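Local atomic coordinates of Thiol:disulfide interchange protein DsbA (Pseudomonas aeruginosa, PDB entry 4ZL8), a protein that probably introduces disulfide bonds into other proteins of the periplasm by transferring to them its own redox-active disulfide. Residues E28-F33 against V61-L66. The protein carries 1 engineered substitution. Sequence-based numbering, arbitrary orientation.
Sequences EVVELF and VRLPAL
Val-29, Glu-31 and Phe-33 bond through their backbones to Val-61, Leu-63 and Ala-65 in the alternating ladder of parallel strands, whose axes approach to 4.6 Å with a crossing angle of -33°. Five N-H...O bonds make up the ladder, running from Val-61 N to Val-29 O (2.8 Å) as far as Ala-65 N to Phe-33 O (2.9 Å), Ala-65 lying just beyond the end of strand 58-64. On the face carrying Glu-31 and Arg-62, the two side chains run alongside each other, and Glu-31 OE1 forms a salt bridge with Arg-62 NE at 3.0 Å. As a hydrogen bond it is weak, with an angle at the hydrogen of only 124°; the two planar groups are turned well away from coplanar. The stronger partner of the guanidinium is Glu-44 of helix 38-52, whose OE2 forms a salt bridge with Arg-62 NH2. Phe-33 places CG between its own N and carbonyl carbon (chi1 83°), which turns the ring back across the arginine chain; Arg-62 CD then sits over the ring centre in a CH-pi contact, 3.9 Å from the centroid of Phe-33. On the face bearing Val-30 and Leu-32 the meeting side chains are aliphatic: Val-30 CG2 meets Val-61 CG1 at 3.8 Å, and the CD2 atoms of Leu-32 and Leu-63 are 3.9 Å apart. Together with helix 38-52 the strands form a beta-alpha-beta unit of the thioredoxin fold, and the Phe-33 side chain reaches the redox-active Cys-37/Cys-40 motif. Strand 27-33 also pairs with strand 155-158; helix 70-84 brings Phe-78 against Phe-33, Arg-62 and Pro-64, whereas Tyr-148 of helix 132-148 packs on Val-30.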
ATOM      1  N   GLU A  28      -9.631   8.504   2.648  1.00  9.29           N
ATOM      2  CA  GLU A  28      -8.570   7.517   2.510  1.00  8.95           C
ATOM      3  C   GLU A  28      -8.134   7.310   1.054  1.00  8.17           C
ATOM      4  O   GLU A  28      -8.959   7.298   0.151  1.00  8.95           O
ATOM      5  CB  GLU A  28      -9.053   6.187   3.085  1.00  9.53           C
ATOM      6  CG  GLU A  28      -7.916   5.241   3.453  1.00  9.47           C
ATOM      7  CD  GLU A  28      -8.402   3.862   3.874  1.00 10.12           C
ATOM      8  OE1 GLU A  28      -9.329   3.336   3.225  1.00 10.17           O
ATOM      9  OE2 GLU A  28      -7.866   3.341   4.874  1.00 11.60           O
ATOM     10  N   VAL A  29      -6.830   7.122   0.871  1.00  8.64           N
ATOM     11  CA  VAL A  29      -6.305   6.648  -0.406  1.00  9.21           C
ATOM     12  C   VAL A  29      -5.398   5.471  -0.112  1.00  8.69           C
ATOM     13  O   VAL A  29      -4.399   5.630   0.585  1.00 10.03           O
ATOM     14  CB  VAL A  29      -5.494   7.722  -1.131  1.00  9.41           C
ATOM     15  CG1 VAL A  29      -4.945   7.174  -2.441  1.00 10.88           C
ATOM     16  CG2 VAL A  29      -6.349   8.970  -1.381  1.00 11.98           C
ATOM     17  N   VAL A  30      -5.768   4.291  -0.596  1.00  7.80           N
ATOM     18  CA  VAL A  30      -4.976   3.078  -0.397  1.00  8.81           C
ATOM     19  C   VAL A  30      -4.330   2.644  -1.702  1.00  8.14           C
ATOM     20  O   VAL A  30      -5.007   2.552  -2.724  1.00  9.08           O
ATOM     21  CB  VAL A  30      -5.885   1.933   0.081  1.00  9.72           C
ATOM     22  CG1 VAL A  30      -5.077   0.640   0.217  1.00 11.73           C
ATOM     23  CG2 VAL A  30      -6.557   2.271   1.401  1.00 10.43           C
ATOM     24  N   GLU A  31      -3.017   2.420  -1.657  1.00  8.73           N
ATOM     25  CA  GLU A  31      -2.352   1.699  -2.737  1.00  9.12           C
ATOM     26  C   GLU A  31      -2.083   0.289  -2.243  1.00  8.07           C
ATOM     27  O   GLU A  31      -1.294   0.098  -1.313  1.00  9.62           O
ATOM     28  CB  GLU A  31      -1.029   2.353  -3.152  1.00  8.82           C
ATOM     29  CG  GLU A  31      -0.427   1.627  -4.349  1.00 10.27           C
ATOM     30  CD  GLU A  31       1.059   1.794  -4.545  1.00 11.71           C
ATOM     31  OE1 GLU A  31       1.780   2.309  -3.685  1.00 13.57           O
ATOM     32  OE2 GLU A  31       1.538   1.315  -5.610  1.00 11.42           O
ATOM     33  N   LEU A  32      -2.759  -0.694  -2.830  1.00  8.98           N
ATOM     34  CA  LEU A  32      -2.409  -2.099  -2.571  1.00  9.39           C
ATOM     35  C   LEU A  32      -1.214  -2.450  -3.446  1.00  9.74           C
ATOM     36  O   LEU A  32      -1.202  -2.133  -4.648  1.00  9.65           O
ATOM     37  CB  LEU A  32      -3.584  -3.039  -2.831  1.00 10.84           C
ATOM     38  CG  LEU A  32      -4.753  -2.884  -1.834  1.00 10.51           C
ATOM     39  CD1 LEU A  32      -5.806  -2.026  -2.457  1.00 13.74           C
ATOM     40  CD2 LEU A  32      -5.337  -4.240  -1.437  1.00 13.28           C
ATOM     41  N   PHE A  33      -0.210  -3.066  -2.830  1.00  8.66           N
ATOM     42  CA  PHE A  33       1.059  -3.265  -3.525  1.00  9.68           C
ATOM     43  C   PHE A  33       1.737  -4.524  -2.987  1.00  9.08           C
ATOM     44  O   PHE A  33       1.324  -5.104  -1.998  1.00  9.74           O
ATOM     45  CB  PHE A  33       1.977  -2.044  -3.327  1.00  9.80           C
ATOM     46  CG  PHE A  33       2.731  -2.082  -2.049  1.00 10.03           C
ATOM     47  CD1 PHE A  33       2.073  -1.948  -0.835  1.00 12.46           C
ATOM     48  CD2 PHE A  33       4.100  -2.259  -2.038  1.00 12.22           C
ATOM     49  CE1 PHE A  33       2.767  -2.028   0.340  1.00 14.04           C
ATOM     50  CE2 PHE A  33       4.788  -2.342  -0.851  1.00 14.74           C
ATOM     51  CZ  PHE A  33       4.126  -2.203   0.325  1.00 14.80           C
ATOM     52  N   VAL A  61      -2.253   5.608   2.446  1.00 11.10           N
ATOM     53  CA  VAL A  61      -1.585   4.466   3.030  1.00 13.37           C
ATOM     54  C   VAL A  61      -1.347   3.403   1.990  1.00 10.67           C
ATOM     55  O   VAL A  61      -2.084   3.256   1.029  1.00 10.87           O
ATOM     56  CB  VAL A  61      -2.368   3.886   4.179  1.00 18.36           C
ATOM     57  CG1 VAL A  61      -3.685   3.376   3.688  1.00 15.50           C
ATOM     58  CG2 VAL A  61      -1.567   2.801   4.895  1.00 34.42           C
ATOM     59  N   ARG A  62      -0.258   2.682   2.199  1.00 11.38           N
ATOM     60  CA  ARG A  62      -0.012   1.499   1.438  1.00 10.63           C
ATOM     61  C   ARG A  62      -0.505   0.315   2.222  1.00 10.58           C
ATOM     62  O   ARG A  62      -0.410   0.274   3.445  1.00 11.10           O
ATOM     63  CB  ARG A  62       1.463   1.308   1.132  1.00 15.21           C
ATOM     64  CG  ARG A  62       1.950   2.180  -0.004  1.00 17.69           C
ATOM     65  CD  ARG A  62       3.321   1.746  -0.476  1.00 18.35           C
ATOM     66  NE  ARG A  62       3.779   2.659  -1.512  1.00 17.32           N
ATOM     67  CZ  ARG A  62       4.269   3.863  -1.273  1.00 17.25           C
ATOM     68  NH1 ARG A  62       4.416   4.296  -0.032  1.00 16.40           N
ATOM     69  NH2 ARG A  62       4.636   4.622  -2.298  1.00 20.44           N
ATOM     70  N   LEU A  63      -1.034  -0.657   1.499  1.00  9.56           N
ATOM     71  CA  LEU A  63      -1.507  -1.892   2.099  1.00 10.07           C
ATOM     72  C   LEU A  63      -0.905  -3.048   1.308  1.00  9.30           C
ATOM     73  O   LEU A  63      -1.093  -3.123   0.098  1.00  9.25           O
ATOM     74  CB  LEU A  63      -3.026  -1.972   2.000  1.00 10.99           C
ATOM     75  CG  LEU A  63      -3.675  -3.102   2.803  1.00 17.67           C
ATOM     76  CD1 LEU A  63      -3.556  -2.877   4.307  1.00 23.70           C
ATOM     77  CD2 LEU A  63      -5.135  -3.198   2.356  1.00 23.28           C
ATOM     78  N   PRO A  64      -0.176  -3.937   1.991  1.00  8.93           N
ATOM     79  CA  PRO A  64       0.417  -5.046   1.249  1.00  9.01           C
ATOM     80  C   PRO A  64      -0.636  -6.058   0.874  1.00  9.09           C
ATOM     81  O   PRO A  64      -1.482  -6.389   1.697  1.00 10.96           O
ATOM     82  CB  PRO A  64       1.389  -5.645   2.254  1.00 10.69           C
ATOM     83  CG  PRO A  64       0.730  -5.419   3.564  1.00 11.75           C
ATOM     84  CD  PRO A  64       0.047  -4.070   3.434  1.00 11.90           C
ATOM     85  N   ALA A  65      -0.582  -6.556  -0.358  1.00 10.03           N
ATOM     86  CA  ALA A  65      -1.469  -7.608  -0.834  1.00 10.86           C
ATOM     87  C   ALA A  65      -0.874  -8.928  -0.368  1.00 11.83           C
ATOM     88  O   ALA A  65       0.253  -9.288  -0.726  1.00 11.22           O
ATOM     89  CB  ALA A  65      -1.593  -7.560  -2.341  1.00 10.46           C
ATOM     90  N   LEU A  66      -1.617  -9.620   0.490  1.00 12.73           N
ATOM     91  CA  LEU A  66      -1.151 -10.853   1.108  1.00 13.01           C
ATOM     92  C   LEU A  66      -1.756 -12.030   0.354  1.00 15.11           C
ATOM     93  O   LEU A  66      -2.658 -12.722   0.858  1.00 17.91           O
ATOM     94  CB  LEU A  66      -1.524 -10.879   2.594  1.00 12.42           C
ATOM     95  CG  LEU A  66      -1.029  -9.663   3.372  1.00 13.41           C
ATOM     96  CD1 LEU A  66      -1.567  -9.717   4.794  1.00 15.06           C
ATOM     97  CD2 LEU A  66       0.485  -9.565   3.373  1.00 13.70           C
TER